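Local atomic coordinates of fructose-2,6-bisphosphatase TIGAR B (Danio rerio, PDB entry 3E9D), a protein that probably hydrolyses fructose 2,6-bisphosphate to fructose 6-phosphate and phosphate, and so acts as a brake on glycolysis. Residues H11-Y16 with H36-A41; D116-P119 with E123-E126; K129-M134 with G184-I189. One frame throughout, in Å; residues are numbered along the deposited sequence.

Contact 1 (H11-Y16 with H36-A41)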
loop_
_atom_site.group_PDB
_atom_site.type_symbol
_atom_site.label_atom_id
_atom_site.label_comp_id
_atom_site.label_asym_id
_atom_site.label_seq_id
_atom_site.Cartn_x
_atom_site.Cartn_y
_atom_site.Cartn_z
ATOM N N HIS A 11 -2.283 -6.472 -4.666
ATOM C CA HIS A 11 -3.054 -7.706 -4.897
ATOM C C HIS A 11 -2.261 -8.710 -5.764
ATOM O O HIS A 11 -1.353 -8.329 -6.530
ATOM C CB HIS A 11 -4.394 -7.368 -5.595
ATOM C CG HIS A 11 -4.211 -6.949 -7.017
ATOM N ND1 HIS A 11 -4.092 -7.861 -8.043
ATOM C CD2 HIS A 11 -4.041 -5.727 -7.575
ATOM C CE1 HIS A 11 -3.873 -7.222 -9.179
ATOM N NE2 HIS A 11 -3.830 -5.925 -8.923
ATOM N N GLY A 12 -2.659 -9.979 -5.698
ATOM C CA GLY A 12 -2.037 -11.028 -6.518
ATOM C C GLY A 12 -2.425 -10.923 -7.983
ATOM O O GLY A 12 -3.415 -10.283 -8.315
ATOM N N GLU A 13 -1.656 -11.575 -8.849
ATOM C CA GLU A 13 -1.889 -11.566 -10.299
ATOM C C GLU A 13 -3.308 -11.937 -10.764
ATOM O O GLU A 13 -3.904 -12.895 -10.253
ATOM C CB GLU A 13 -0.889 -12.502 -10.971
ATOM C CG GLU A 13 -0.748 -12.263 -12.446
ATOM C CD GLU A 13 0.281 -13.178 -13.063
ATOM O OE1 GLU A 13 1.499 -12.898 -12.963
ATOM O OE2 GLU A 13 -0.132 -14.180 -13.650
ATOM N N THR A 14 -3.839 -11.151 -11.710
ATOM C CA THR A 14 -5.071 -11.488 -12.439
ATOM C C THR A 14 -4.688 -11.859 -13.866
ATOM O O THR A 14 -3.538 -11.642 -14.293
ATOM C CB THR A 14 -6.050 -10.294 -12.504
ATOM O OG1 THR A 14 -5.424 -9.225 -13.223
ATOM C CG2 THR A 14 -6.431 -9.814 -11.099
ATOM N N GLN A 15 -5.645 -12.391 -14.625
ATOM C CA GLN A 15 -5.379 -12.673 -16.039
ATOM C C GLN A 15 -5.083 -11.380 -16.802
ATOM O O GLN A 15 -4.258 -11.388 -17.719
ATOM C CB GLN A 15 -6.506 -13.478 -16.713
ATOM C CG GLN A 15 -6.111 -14.017 -18.118
ATOM C CD GLN A 15 -4.935 -15.005 -18.075
ATOM O OE1 GLN A 15 -4.856 -15.853 -17.187
ATOM N NE2 GLN A 15 -4.025 -14.899 -19.040
ATOM N N TYR A 16 -5.723 -10.273 -16.404
ATOM C CA TYR A 16 -5.435 -8.963 -17.015
ATOM C C TYR A 16 -3.971 -8.559 -16.824
ATOM O O TYR A 16 -3.333 -8.100 -17.780
ATOM C CB TYR A 16 -6.375 -7.862 -16.484
ATOM C CG TYR A 16 -7.675 -7.708 -17.258
ATOM C CD1 TYR A 16 -8.385 -8.822 -17.707
ATOM C CD2 TYR A 16 -8.207 -6.448 -17.517
ATOM C CE1 TYR A 16 -9.586 -8.680 -18.413
ATOM C CE2 TYR A 16 -9.409 -6.292 -18.224
ATOM C CZ TYR A 16 -10.089 -7.409 -18.664
ATOM O OH TYR A 16 -11.277 -7.259 -19.349
ATOM N N HIS A 36 -3.621 -16.573 -6.698
ATOM C CA HIS A 36 -3.931 -17.354 -5.513
ATOM C C HIS A 36 -2.653 -17.870 -4.874
ATOM O O HIS A 36 -2.509 -17.832 -3.657
ATOM C CB HIS A 36 -4.836 -18.536 -5.874
ATOM C CG HIS A 36 -6.283 -18.173 -5.937
ATOM N ND1 HIS A 36 -7.094 -18.165 -4.822
ATOM C CD2 HIS A 36 -7.056 -17.764 -6.971
ATOM C CE1 HIS A 36 -8.315 -17.799 -5.169
ATOM N NE2 HIS A 36 -8.320 -17.551 -6.470
ATOM N N GLN A 37 -1.729 -18.343 -5.707
ATOM C CA GLN A 37 -0.433 -18.826 -5.219
ATOM C C GLN A 37 0.412 -17.716 -4.628
ATOM O O GLN A 37 1.056 -17.905 -3.590
ATOM C CB GLN A 37 0.365 -19.461 -6.361
ATOM C CG GLN A 37 -0.076 -20.821 -6.720
ATOM C CD GLN A 37 0.610 -21.311 -7.964
ATOM O OE1 GLN A 37 1.712 -21.833 -7.895
ATOM N NE2 GLN A 37 -0.037 -21.140 -9.115
ATOM N N GLN A 38 0.444 -16.572 -5.302
ATOM C CA GLN A 38 1.273 -15.473 -4.806
ATOM C C GLN A 38 0.726 -14.961 -3.473
ATOM O O GLN A 38 1.500 -14.665 -2.567
ATOM C CB GLN A 38 1.361 -14.330 -5.811
ATOM C CG GLN A 38 1.994 -14.700 -7.150
ATOM C CD GLN A 38 1.848 -13.555 -8.143
ATOM O OE1 GLN A 38 0.879 -12.794 -8.090
ATOM N NE2 GLN A 38 2.809 -13.421 -9.033
ATOM N N ALA A 39 -0.605 -14.892 -3.363
ATOM C CA ALA A 39 -1.281 -14.415 -2.141
ATOM C C ALA A 39 -1.008 -15.342 -0.972
ATOM O O ALA A 39 -0.772 -14.883 0.144
ATOM C CB ALA A 39 -2.797 -14.267 -2.364
ATOM N N ALA A 40 -1.046 -16.650 -1.227
ATOM C CA ALA A 40 -0.753 -17.648 -0.193
ATOM C C ALA A 40 0.700 -17.555 0.298
ATOM O O ALA A 40 0.972 -17.663 1.512
ATOM C CB ALA A 40 -1.078 -19.058 -0.705
ATOM N N ALA A 41 1.618 -17.319 -0.638
ATOM C CA ALA A 41 3.031 -17.147 -0.319
ATOM C C ALA A 41 3.254 -15.886 0.512
ATOM O O ALA A 41 4.051 -15.899 1.454
ATOM C CB ALA A 41 3.908 -17.119 -1.619
HETATM O O HOH W 1 2.761 -11.343 -11.114
#
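Gly12 and Glu13 pass in an extended course beside helix 33-45, whose Gln38 reaches out to them, and the closest backbone approach sets Gly12 CA 5.6 Å from Ala39 CA. Gln38 does nearly all the bridging. Its amide oxygen OE1 accepts the backbone N-H of Glu13 at 2.9 Å, an almost straight bond (165° at the hydrogen) whose donor is tilted 20° from the carbonyl plane. The same oxygen grazes the Glu13 side chain, 3.4 Å from CB. Glu13 CG lies opposite the backbone N about the CA-CB bond, and the extended chain runs past the amide to a carboxylate turned 76° against it. One water spans the remaining distance, accepting from Gln38 NE2 at 2.9 Å and lying 2.7 Å from Glu13 OE1, while OE2 forms a salt bridge with Arg18.

The piece of loop held in this way is part of the Arg-His-Gly signature of the histidine phosphatases. His11 is the residue that becomes phosphorylated, and its ND1 lies close to Gly12 O, above the carbonyl plane, in a contact whose shortness leaves its details doubtful. Gly12 N also bonds Thr65 OG1, so the segment leaving strand 2-10 of the central sheet is bonded both to helix 33-45, through Gln38, and to helix 60-71, through Thr65.

Contact 2 (D116-P119 with E123-E126)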
loop_
_atom_site.group_PDB
_atom_site.type_symbol
_atom_site.label_atom_id
_atom_site.label_comp_id
_atom_site.label_asym_id
_atom_site.label_seq_id
_atom_site.Cartn_x
_atom_site.Cartn_y
_atom_site.Cartn_z
ATOM N N ASP A 116 2.468 12.752 -18.116
ATOM C CA ASP A 116 1.542 13.886 -18.114
ATOM C C ASP A 116 0.108 13.489 -18.496
ATOM O O ASP A 116 -0.832 14.252 -18.274
ATOM C CB ASP A 116 2.000 14.953 -19.119
ATOM C CG ASP A 116 3.276 15.683 -18.697
ATOM O OD1 ASP A 116 3.680 15.613 -17.506
ATOM O OD2 ASP A 116 3.868 16.354 -19.583
ATOM N N TYR A 117 -0.054 12.319 -19.103
ATOM C CA TYR A 117 -1.301 11.994 -19.773
ATOM C C TYR A 117 -2.334 11.295 -18.879
ATOM O O TYR A 117 -2.017 10.365 -18.151
ATOM C CB TYR A 117 -1.023 11.162 -21.025
ATOM C CG TYR A 117 -2.264 10.854 -21.828
ATOM C CD1 TYR A 117 -2.910 11.852 -22.560
ATOM C CD2 TYR A 117 -2.797 9.565 -21.848
ATOM C CE1 TYR A 117 -4.061 11.572 -23.296
ATOM C CE2 TYR A 117 -3.942 9.275 -22.578
ATOM C CZ TYR A 117 -4.565 10.285 -23.300
ATOM O OH TYR A 117 -5.693 9.999 -24.029
ATOM N N THR A 118 -3.574 11.763 -18.954
ATOM C CA THR A 118 -4.706 11.076 -18.343
ATOM C C THR A 118 -5.739 10.823 -19.441
ATOM O O THR A 118 -6.175 11.758 -20.106
ATOM C CB THR A 118 -5.314 11.903 -17.189
ATOM O OG1 THR A 118 -4.351 12.008 -16.142
ATOM C CG2 THR A 118 -6.610 11.244 -16.628
ATOM N N PRO A 119 -6.118 9.552 -19.644
ATOM C CA PRO A 119 -7.084 9.271 -20.705
ATOM C C PRO A 119 -8.491 9.801 -20.351
ATOM O O PRO A 119 -8.781 10.029 -19.177
ATOM C CB PRO A 119 -7.047 7.737 -20.820
ATOM C CG PRO A 119 -6.583 7.266 -19.483
ATOM C CD PRO A 119 -5.668 8.333 -18.946
ATOM N N GLU A 123 -8.402 9.080 -14.033
ATOM C CA GLU A 123 -8.013 9.923 -12.910
ATOM C C GLU A 123 -6.624 10.490 -13.144
ATOM O O GLU A 123 -5.734 9.778 -13.601
ATOM C CB GLU A 123 -7.927 9.098 -11.636
ATOM C CG GLU A 123 -9.172 9.027 -10.798
ATOM C CD GLU A 123 -8.914 8.242 -9.502
ATOM O OE1 GLU A 123 -8.504 7.057 -9.577
ATOM O OE2 GLU A 123 -9.121 8.830 -8.416
ATOM N N THR A 124 -6.418 11.748 -12.797
ATOM C CA THR A 124 -5.064 12.310 -12.850
ATOM C C THR A 124 -4.246 11.815 -11.644
ATOM O O THR A 124 -4.803 11.260 -10.678
ATOM C CB THR A 124 -5.075 13.831 -12.824
ATOM O OG1 THR A 124 -5.546 14.256 -11.540
ATOM C CG2 THR A 124 -5.997 14.404 -13.951
ATOM N N LEU A 125 -2.933 12.003 -11.710
ATOM C CA LEU A 125 -2.079 11.649 -10.588
ATOM C C LEU A 125 -2.475 12.390 -9.310
ATOM O O LEU A 125 -2.512 11.784 -8.255
ATOM C CB LEU A 125 -0.600 11.898 -10.915
ATOM C CG LEU A 125 0.388 11.315 -9.903
ATOM C CD1 LEU A 125 1.646 10.799 -10.613
ATOM C CD2 LEU A 125 0.744 12.345 -8.812
ATOM N N GLU A 126 -2.777 13.683 -9.399
ATOM C CA GLU A 126 -3.176 14.451 -8.204
ATOM C C GLU A 126 -4.479 13.953 -7.575
ATOM O O GLU A 126 -4.628 13.989 -6.355
ATOM C CB GLU A 126 -3.285 15.954 -8.500
ATOM C CG GLU A 126 -1.942 16.697 -8.477
ATOM C CD GLU A 126 -1.150 16.490 -7.177
ATOM O OE1 GLU A 126 -1.648 16.857 -6.086
ATOM O OE2 GLU A 126 -0.021 15.956 -7.249
#
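The N-terminus of helix 125-146 is closed by Thr124 as its N-cap, and Thr118, on the loop that leads up to it, packs against the capping residue. The two threonines are the nearest backbone points of the contact, their CA atoms 5.6 Å apart, and their side chains meet at an angle.

Thr118 uses both branches. OG1 lies beside Thr124, 3.4 Å from its CA and 3.6 Å from its methyl carbon CG2. The methyl CG2 of Thr118, opposite the backbone N, rests on the Glu123-Thr124 peptide, 3.5 Å from Glu123 O. No hydrogen bond joins the segments, and the hydroxyls are kept apart: Thr118 OG1 and Thr124 OG1 are 5.3 Å from one another.

The separation is consistent with the capping role of Thr124. A chi1 of 67° sets Thr124 OG1 between its own backbone N and carbonyl carbon, from where it caps a backbone N in the first turn, and in return Gln127 OE1 accepts from Thr124 N, as in a capping box. This leaves CG2 as the branch that faces the loop.

Arg90 serves both sides of the junction, its NE bonding Glu123 O and its NH2 bonding Thr118 OG1 weakly. Replacing Thr118 by an alanine would probably open a gap against the Glu123-Thr124 peptide and leave Arg90 NH2 without that partner. The CB of Glu123 points away from 116-119, and its carboxylate is engaged elsewhere: OE1 accepts from Gly91 N and OE2 is paired with Arg131. The side chain comes within about 7 Å of that of Glu89, the inferred proton donor/acceptor.

Contact 3 (K129-M134 with G184-I189). With PO4 (phosphate ion), chain C.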
loop_
_atom_site.group_PDB
_atom_site.type_symbol
_atom_site.label_atom_id
_atom_site.label_comp_id
_atom_site.label_asym_id
_atom_site.label_seq_id
_atom_site.Cartn_x
_atom_site.Cartn_y
_atom_site.Cartn_z
ATOM N N LYS A 129 -3.549 10.870 -5.647
ATOM C CA LYS A 129 -2.842 11.290 -4.434
ATOM C C LYS A 129 -3.777 11.891 -3.374
ATOM O O LYS A 129 -3.621 11.624 -2.169
ATOM C CB LYS A 129 -1.728 12.280 -4.779
ATOM C CG LYS A 129 -0.820 12.618 -3.592
ATOM C CD LYS A 129 0.068 13.846 -3.888
ATOM C CE LYS A 129 1.104 13.547 -4.950
ATOM N NZ LYS A 129 2.076 14.687 -5.118
ATOM N N THR A 130 -4.735 12.713 -3.819
ATOM C CA THR A 130 -5.768 13.219 -2.923
ATOM C C THR A 130 -6.523 12.085 -2.208
ATOM O O THR A 130 -6.782 12.180 -1.011
ATOM C CB THR A 130 -6.738 14.152 -3.684
ATOM O OG1 THR A 130 -5.993 15.298 -4.130
ATOM C CG2 THR A 130 -7.907 14.601 -2.811
ATOM N N ARG A 131 -6.847 11.011 -2.933
ATOM C CA ARG A 131 -7.482 9.835 -2.310
ATOM C C ARG A 131 -6.620 9.201 -1.211
ATOM O O ARG A 131 -7.123 8.865 -0.126
ATOM C CB ARG A 131 -7.849 8.778 -3.363
ATOM C CG ARG A 131 -9.027 9.193 -4.252
ATOM C CD ARG A 131 -9.659 7.975 -4.914
ATOM N NE ARG A 131 -8.905 7.426 -6.057
ATOM C CZ ARG A 131 -8.265 6.257 -6.053
ATOM N NH1 ARG A 131 -8.224 5.501 -4.954
ATOM N NH2 ARG A 131 -7.681 5.825 -7.159
ATOM N N PHE A 132 -5.328 9.040 -1.491
ATOM C CA PHE A 132 -4.397 8.533 -0.481
ATOM C C PHE A 132 -4.304 9.468 0.733
ATOM O O PHE A 132 -4.305 8.995 1.874
ATOM C CB PHE A 132 -3.006 8.256 -1.057
ATOM C CG PHE A 132 -2.038 7.683 -0.042
ATOM C CD1 PHE A 132 -2.290 6.450 0.557
ATOM C CD2 PHE A 132 -0.885 8.377 0.311
ATOM C CE1 PHE A 132 -1.413 5.907 1.497
ATOM C CE2 PHE A 132 0.023 7.844 1.233
ATOM C CZ PHE A 132 -0.238 6.606 1.830
ATOM N N LYS A 133 -4.246 10.777 0.485
ATOM C CA LYS A 133 -4.236 11.778 1.572
ATOM C C LYS A 133 -5.483 11.660 2.448
ATOM O O LYS A 133 -5.400 11.760 3.679
ATOM C CB LYS A 133 -4.136 13.208 1.029
ATOM C CG LYS A 133 -2.764 13.604 0.459
ATOM C CD LYS A 133 -2.793 15.075 0.025
ATOM C CE LYS A 133 -1.750 15.390 -1.029
ATOM N NZ LYS A 133 -2.083 16.688 -1.746
ATOM N N MET A 134 -6.639 11.451 1.812
ATOM C CA MET A 134 -7.894 11.248 2.542
ATOM C C MET A 134 -7.863 9.935 3.322
ATOM O O MET A 134 -8.342 9.850 4.464
ATOM C CB MET A 134 -9.098 11.271 1.595
ATOM C CG MET A 134 -9.348 12.633 0.935
ATOM S SD MET A 134 -10.579 12.490 -0.414
ATOM C CE MET A 134 -12.022 11.890 0.499
ATOM N N GLY A 184 -1.254 -1.379 -7.868
ATOM C CA GLY A 184 0.080 -0.959 -8.253
ATOM C C GLY A 184 0.240 0.532 -8.473
ATOM O O GLY A 184 1.128 1.147 -7.894
ATOM N N ALA A 185 -0.612 1.114 -9.310
ATOM C CA ALA A 185 -0.497 2.537 -9.603
ATOM C C ALA A 185 -0.786 3.362 -8.354
ATOM O O ALA A 185 -0.029 4.276 -8.024
ATOM C CB ALA A 185 -1.386 2.948 -10.770
ATOM N N PHE A 186 -1.860 3.011 -7.640
ATOM C CA PHE A 186 -2.173 3.687 -6.369
ATOM C C PHE A 186 -1.021 3.642 -5.347
ATOM O O PHE A 186 -0.671 4.671 -4.738
ATOM C CB PHE A 186 -3.421 3.077 -5.736
ATOM C CG PHE A 186 -3.845 3.762 -4.474
ATOM C CD1 PHE A 186 -4.698 4.863 -4.524
ATOM C CD2 PHE A 186 -3.398 3.301 -3.225
ATOM C CE1 PHE A 186 -5.112 5.505 -3.340
ATOM C CE2 PHE A 186 -3.793 3.941 -2.051
ATOM C CZ PHE A 186 -4.658 5.042 -2.109
ATOM N N ILE A 187 -0.448 2.454 -5.148
ATOM C CA ILE A 187 0.637 2.279 -4.197
ATOM C C ILE A 187 1.866 3.080 -4.618
ATOM O O ILE A 187 2.520 3.691 -3.778
ATOM C CB ILE A 187 0.996 0.750 -3.971
ATOM C CG1 ILE A 187 -0.113 0.048 -3.157
ATOM C CG2 ILE A 187 2.340 0.598 -3.282
ATOM C CD1 ILE A 187 -0.116 -1.512 -3.298
ATOM N N ARG A 188 2.175 3.076 -5.915
ATOM C CA ARG A 188 3.329 3.812 -6.408
ATOM C C ARG A 188 3.178 5.292 -6.120
ATOM O O ARG A 188 4.106 5.931 -5.614
ATOM C CB ARG A 188 3.533 3.604 -7.911
ATOM C CG ARG A 188 4.962 3.934 -8.340
ATOM C CD ARG A 188 5.210 3.472 -9.778
ATOM N NE ARG A 188 6.616 3.649 -10.144
ATOM C CZ ARG A 188 7.089 3.515 -11.383
ATOM N NH1 ARG A 188 6.260 3.212 -12.375
ATOM N NH2 ARG A 188 8.389 3.694 -11.626
ATOM N N ILE A 189 1.998 5.824 -6.440
ATOM C CA ILE A 189 1.702 7.224 -6.182
ATOM C C ILE A 189 1.769 7.527 -4.677
ATOM O O ILE A 189 2.319 8.560 -4.268
ATOM C CB ILE A 189 0.354 7.642 -6.841
ATOM C CG1 ILE A 189 0.530 7.641 -8.373
ATOM C CG2 ILE A 189 -0.103 9.044 -6.340
ATOM C CD1 ILE A 189 -0.800 7.531 -9.187
HETATM P P PO4 C . -3.618 -3.286 -10.484
HETATM O O1 PO4 C . -5.033 -3.277 -9.963
HETATM O O2 PO4 C . -2.590 -3.284 -9.377
HETATM O O3 PO4 C . -3.370 -4.524 -11.314
HETATM O O4 PO4 C . -3.397 -2.094 -11.391
#
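Arg131 NH1, which donates to the carbonyl of Arg88 and more weakly to that of Leu86, lies 3.5 Å from Phe186 CE1, where helix 125-146 meets helix 184-197. The two helices belong to the alpha/beta fold of the histidine phosphatases and cross steeply here, at -72°, with 9.8 Å between the axes of their short segments. The guanidinium and the Phe186 ring are inclined by only 22°, yet they meet obliquely, along the CD1-CE1 side of the ring. A bend at chi3 brings the guanidinium, whose NE is held by Glu123, to this position.

Phe186, its CG anti to the backbone N, reaches between Arg131 and Phe132. Its far end, CZ, rests 3.8 Å from Phe132 CB and equally near CD1, and the two rings stand almost at right angles, their planes 81° apart. Arg131 NH1 thus meets the ring at CD1-CE1 and Phe132 meets it at CZ.

The same helix begins at the catalytic pocket. Gly184 N donates at 2.8 Å, in a nearly straight bond, to O2 of a phosphate ion, probably from the crystallisation liquor, that lies there. His183, Arg61, Arg10 and Asn17 also bind this ion, and the helix start would probably add to its stabilisation. Just beyond, the N-H groups of Ala185 and Phe186 bond the two carboxylate oxygens of Glu89. One turn on from Phe186, the methyl CG2 of Ile189 sits 3.9 Å from Lys129 CB, at the base of the side chain whose NZ pairs with Asp197.

Contacts 1 and 3 border the phosphate pocket, while contact 2 lies farther out. Contact 1 supplies the nucleophilic His11, and contact 3 supplies the helix start at Gly184 that binds the phosphate; their nearest atoms are about 5 Å apart, although their centres are separated by 21 Å. The nearest atoms of contact 2 are about 14 Å from contact 1, but it touches contact 3 directly. There Glu123 OE2 pairs with Arg131 NE at 2.8 Å, and Leu125 CG packs 4.0 Å from Ile189 CG1. Helix 125-146 thus carries one side of both contacts, and Glu89 lies close by, its side chain about 4 Å from that of Phe186.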